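Side-chain contacts in maltose-binding protein MalE1 (Thermotoga maritima, PDB 6DTU), which probably binds maltose and longer malto-oligosaccharides and hands them to a membrane transporter, and is seen here holding maltotetraose: residues T150-F155 with G203-S208; E122-M127 with I131-Q136. All blocks are in the same frame, centred on the assembly; numbering follows the deposited sequence. Where two conformers were deposited one is given.

Both contacts are largely buried, and both lie against the four-stranded mixed sheet of one lobe, their centres about 17 Å apart. Interaction 1 joins two loops, one leading from strand 146-149 into helix 155-164, the other leaving helix 187-201; its inner end reaches the sugar. Interaction 2 is local, a proline-rich approach folded against the helix it starts, well away from the ligand. The two meet where I204, in the loop of interaction 1, packs on K135 and A134 of helix 127-140. Across both, side chains meet through aliphatic carbons; polar bonds organise each loop internally in interaction 1, whereas a helical backbone bond spans interaction 2.

Interaction 1 of 2, residues T150-F155 with G203-S208; sequences TSAAEF and GILDPS. With GLC (alpha-D-glucopyranose), chain C.
One carboxylate oxygen of D206, whose backbone carbonyl lies beside the methyl group of A152, is gripped twice by a single residue. S208 N donates to D206 OD2 at 3.0 Å, from above the carboxylate plane, in an Asx turn. From the opposite face, on the anti side but tilted out of the carboxylate plane, S208 OG reaches D206 OD2 at 2.6 Å. With CG anti to the backbone N (chi1 -174°), D206 OD2 lies within reach of S208 N and OG, and two bonds to one oxygen hold the carboxylate in the turn.

Between the loops the meeting is apolar. G203 ends helix 187-201 in a Schellman motif, and two residues on L205 turns its branch inward. L205 CD1 lies 4.1 Å from A152 CB, while L205 CD2 comes within 3.7 Å of T150 N. That amide is buried without a polar partner, covered by a methyl group. T150 OG1, by contrast, is bonded to I227 O, and L205 also packs on F148.

On the sugar side, a type I turn from S151 to E154 sets the glutamate at the N-cap of helix 155-164. Its extended side chain divides its oxygens between two hydroxyl groups. S151 OG donates to the anti lone pair of E154 OE1 at 2.6 Å, which limits rotation of the carboxylate, and glucose O6 donates to E154 OE2 at 2.8 Å. E109 bonds the same glucose. Replacing E154 with an alanine would probably leave O6 without this acceptor and set the S151 hydroxyl free to turn. The chemistry implies a division of labour: aliphatic packing joins the two loops on the side away from the sugar, and a serine acting as second shell orients the carboxylate that accepts from the sugar's O6.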
# COMPACT_ATOMS: atom_id res chain seq x y z
N THR A 150 6.96 10.04 -9.05
CA THR A 150 6.62 8.92 -8.18
C THR A 150 7.91 8.41 -7.58
O THR A 150 8.99 8.94 -7.84
CB THR A 150 5.77 7.85 -8.89
OG1 THR A 150 5.27 6.94 -7.90
CG2 THR A 150 6.63 7.07 -9.90
N SER A 151 7.80 7.37 -6.74
CA SER A 151 8.98 6.79 -6.12
C SER A 151 9.65 5.89 -7.15
O SER A 151 9.33 4.71 -7.28
CB SER A 151 8.58 6.06 -4.84
OG SER A 151 9.74 5.79 -4.08
N ALA A 152 10.64 6.46 -7.87
CA ALA A 152 11.13 5.86 -9.11
C ALA A 152 11.83 4.52 -8.92
O ALA A 152 11.84 3.69 -9.83
CB ALA A 152 12.08 6.85 -9.78
N ALA A 153 12.42 4.29 -7.75
CA ALA A 153 13.24 3.11 -7.52
C ALA A 153 12.58 2.12 -6.58
O ALA A 153 13.22 1.16 -6.13
CB ALA A 153 14.60 3.52 -6.97
N GLU A 154 11.30 2.31 -6.30
CA GLU A 154 10.57 1.52 -5.32
C GLU A 154 9.60 0.61 -6.07
O GLU A 154 8.66 1.10 -6.71
CB GLU A 154 9.84 2.46 -4.36
CG GLU A 154 9.50 1.84 -3.03
CD GLU A 154 8.97 2.86 -2.03
OE1 GLU A 154 9.15 4.10 -2.22
OE2 GLU A 154 8.36 2.41 -1.03
N PHE A 155 9.82 -0.70 -5.97
CA PHE A 155 9.05 -1.67 -6.76
C PHE A 155 7.55 -1.49 -6.62
O PHE A 155 6.80 -1.62 -7.60
CB PHE A 155 9.47 -3.07 -6.34
CG PHE A 155 8.59 -4.18 -6.87
CD1 PHE A 155 8.31 -4.29 -8.22
CD2 PHE A 155 8.10 -5.15 -6.02
CE1 PHE A 155 7.52 -5.31 -8.70
CE2 PHE A 155 7.30 -6.19 -6.49
CZ PHE A 155 7.02 -6.27 -7.84
N GLY A 203 13.87 12.75 -18.69
CA GLY A 203 13.91 13.81 -17.70
C GLY A 203 12.63 14.05 -16.94
O GLY A 203 12.53 15.04 -16.20
N ILE A 204 11.63 13.18 -17.09
CA ILE A 204 10.36 13.29 -16.38
C ILE A 204 10.52 12.89 -14.92
O ILE A 204 9.84 13.41 -14.03
CB ILE A 204 9.33 12.38 -17.08
CG1 ILE A 204 9.28 12.67 -18.58
CG2 ILE A 204 7.94 12.50 -16.44
CD1 ILE A 204 8.85 14.06 -18.87
N LEU A 205 11.37 11.89 -14.67
CA LEU A 205 11.71 11.46 -13.33
C LEU A 205 13.20 11.67 -13.10
O LEU A 205 14.02 11.55 -14.02
CB LEU A 205 11.41 9.98 -13.12
CG LEU A 205 9.93 9.61 -13.06
CD1 LEU A 205 9.80 8.12 -12.89
CD2 LEU A 205 9.20 10.39 -11.96
N ASP A 206 13.53 11.96 -11.88
CA ASP A 206 14.90 12.14 -11.49
C ASP A 206 15.36 10.92 -10.70
O ASP A 206 14.58 10.36 -9.93
CB ASP A 206 15.06 13.39 -10.63
CG ASP A 206 16.52 13.71 -10.32
OD1 ASP A 206 17.18 14.36 -11.16
OD2 ASP A 206 17.02 13.28 -9.25
N PRO A 207 16.62 10.50 -10.88
CA PRO A 207 17.12 9.30 -10.20
C PRO A 207 16.94 9.32 -8.69
O PRO A 207 16.88 8.26 -8.06
CB PRO A 207 18.60 9.28 -10.58
CG PRO A 207 18.67 10.02 -11.88
CD PRO A 207 17.59 11.05 -11.85
N SER A 208 16.85 10.50 -8.08
CA SER A 208 16.69 10.60 -6.64
C SER A 208 15.24 10.58 -6.17
O SER A 208 15.01 10.58 -4.96
CB SER A 208 17.34 11.88 -6.12
OG SER A 208 16.68 13.01 -6.67
C1 GLC C . 1.77 2.27 1.13
C2 GLC C . 1.04 0.98 0.97
C3 GLC C . 1.86 -0.14 1.40
C4 GLC C . 3.16 -0.20 0.63
C5 GLC C . 3.95 1.14 0.72
C6 GLC C . 5.05 1.21 -0.20
O2 GLC C . -0.12 1.04 1.86
O3 GLC C . 1.17 -1.42 1.13
O4 GLC C . 4.05 -1.23 1.21
O5 GLC C . 2.98 2.24 0.31
O6 GLC C . 5.88 2.30 0.17

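Interaction 2 of 2, residues E122-M127 with I131-Q136; sequences EPPKTM and IEIAKQ
I131 and I133 share a side-chain shape, CG1 anti to the carbonyl carbon and beside the backbone N (chi1 -70° and -67°), yet two positions apart on one helix they serve different neighbours. In I131 this torsion lays CG1 alongside the carbonyl of M127, with I131 CG1 only 3.2 Å from M127 O. In I133 it directs the side chain, extended beyond CG1, toward P124, where I133 CD1 meets P124 CB at 4.0 Å.

The polar link is the first-turn bond of helix 127-140. I131 N donates to M127 O at 2.8 Å with an N-H...O angle of 158°, the donor tilted somewhat from the carbonyl plane. Besides the amide, the carbonyl oxygen is lined by the aliphatic chain of the same isoleucine, I131 CD1 lying 3.5 Å from M127 O.

The start of the helix is secured separately. T126 stands at the N-cap, its OG1 bonded to E129 N, one of the amides of the opening turn, and backbone bonds of K125 and M127 to D250 fasten this approach to the loop beyond strand 243-246.

P124 and I133 close on each other above the sheet: both pack on M225 of strand 223-228, and P124 also on L113 of strand 112-116. Nearer the start of the helix, M127 and I131 rest on L199 of helix 187-201. What follows is a helix start held by complementary means. Directional bonds fix where the first turn begins, and the non-directional contact of proline with isoleucine is consistent with packing that keeps the incoming chain close against the helix it leads into.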
# COMPACT_ATOMS: atom_id res chain seq x y z
N GLU A 122 -7.52 18.59 -16.59
CA GLU A 122 -8.06 17.31 -17.00
C GLU A 122 -6.92 16.30 -17.12
O GLU A 122 -5.88 16.62 -17.73
CB GLU A 122 -8.83 17.43 -18.32
CG GLU A 122 -9.97 18.43 -18.20
CD GLU A 122 -10.86 18.45 -19.40
OE1 GLU A 122 -10.57 17.72 -20.37
OE2 GLU A 122 -11.86 19.20 -19.37
N PRO A 123 -7.06 15.11 -16.57
CA PRO A 123 -5.92 14.19 -16.47
C PRO A 123 -5.59 13.53 -17.80
O PRO A 123 -6.49 13.26 -18.61
CB PRO A 123 -6.42 13.15 -15.46
CG PRO A 123 -7.91 13.14 -15.64
CD PRO A 123 -8.27 14.57 -15.92
N PRO A 124 -4.32 13.22 -18.03
CA PRO A 124 -3.93 12.54 -19.26
C PRO A 124 -4.54 11.15 -19.32
O PRO A 124 -4.75 10.49 -18.29
CB PRO A 124 -2.40 12.45 -19.15
CG PRO A 124 -2.16 12.46 -17.67
CD PRO A 124 -3.17 13.42 -17.12
N LYS A 125 -4.83 10.71 -20.54
CA LYS A 125 -5.40 9.39 -20.76
C LYS A 125 -4.36 8.34 -21.12
O LYS A 125 -4.61 7.15 -20.93
CB LYS A 125 -6.44 9.47 -21.89
CG LYS A 125 -7.55 8.43 -21.81
CD LYS A 125 -8.21 8.23 -23.17
CE LYS A 125 -9.65 7.77 -23.05
NZ LYS A 125 -9.78 6.40 -22.47
N THR A 126 -3.21 8.76 -21.64
CA THR A 126 -2.12 7.85 -21.98
C THR A 126 -0.83 8.35 -21.35
O THR A 126 -0.71 9.52 -20.96
CB THR A 126 -1.92 7.74 -23.49
OG1 THR A 126 -1.43 8.99 -23.99
CG2 THR A 126 -3.22 7.40 -24.18
N MET A 127 0.13 7.43 -21.23
CA MET A 127 1.45 7.79 -20.72
C MET A 127 2.16 8.72 -21.69
O MET A 127 2.91 9.61 -21.27
CB MET A 127 2.27 6.53 -20.44
CG MET A 127 1.88 5.76 -19.14
SD MET A 127 2.03 6.72 -17.60
CE MET A 127 3.79 7.13 -17.56
N ILE A 131 3.58 12.18 -20.46
CA ILE A 131 4.96 12.61 -20.67
C ILE A 131 5.02 14.01 -21.27
O ILE A 131 5.82 14.85 -20.84
CB ILE A 131 5.73 11.58 -21.53
CG1 ILE A 131 5.96 10.31 -20.71
CG2 ILE A 131 7.04 12.17 -22.01
CD1 ILE A 131 6.39 9.12 -21.55
N GLU A 132 4.17 14.28 -22.27
CA GLU A 132 4.15 15.60 -22.90
C GLU A 132 3.73 16.68 -21.90
O GLU A 132 4.35 17.74 -21.81
CB GLU A 132 3.19 15.58 -24.08
CG GLU A 132 2.91 16.95 -24.71
CD GLU A 132 2.63 16.84 -26.20
OE1 GLU A 132 1.65 16.17 -26.57
OE2 GLU A 132 3.42 17.39 -27.00
N ILE A 133 2.66 16.41 -21.15
CA ILE A 133 2.17 17.38 -20.17
C ILE A 133 3.23 17.67 -19.11
O ILE A 133 3.43 18.81 -18.71
CB ILE A 133 0.84 16.90 -19.56
CG1 ILE A 133 -0.24 16.90 -20.63
CG2 ILE A 133 0.40 17.77 -18.41
CD1 ILE A 133 -1.49 16.19 -20.21
N ALA A 134 3.90 16.62 -18.62
CA ALA A 134 4.94 16.81 -17.61
C ALA A 134 6.10 17.63 -18.16
O ALA A 134 6.63 18.51 -17.47
CB ALA A 134 5.42 15.46 -17.11
N LYS A 135 6.54 17.33 -19.39
CA LYS A 135 7.60 18.12 -20.00
C LYS A 135 7.19 19.58 -20.12
O LYS A 135 7.99 20.48 -19.83
CB LYS A 135 7.92 17.58 -21.39
CG LYS A 135 8.66 16.27 -21.43
CD LYS A 135 8.90 15.80 -22.87
CE LYS A 135 9.71 14.51 -22.91
NZ LYS A 135 9.81 13.98 -24.30
N GLN A 136 5.95 19.83 -20.54
CA GLN A 136 5.48 21.20 -20.66
C GLN A 136 5.53 21.92 -19.31
O GLN A 136 5.99 23.06 -19.22
CB GLN A 136 4.07 21.22 -21.26
CG GLN A 136 3.55 22.63 -21.47
CD GLN A 136 2.11 22.69 -21.94
OE1 GLN A 136 1.50 21.67 -22.27
NE2 GLN A 136 1.58 23.91 -22.04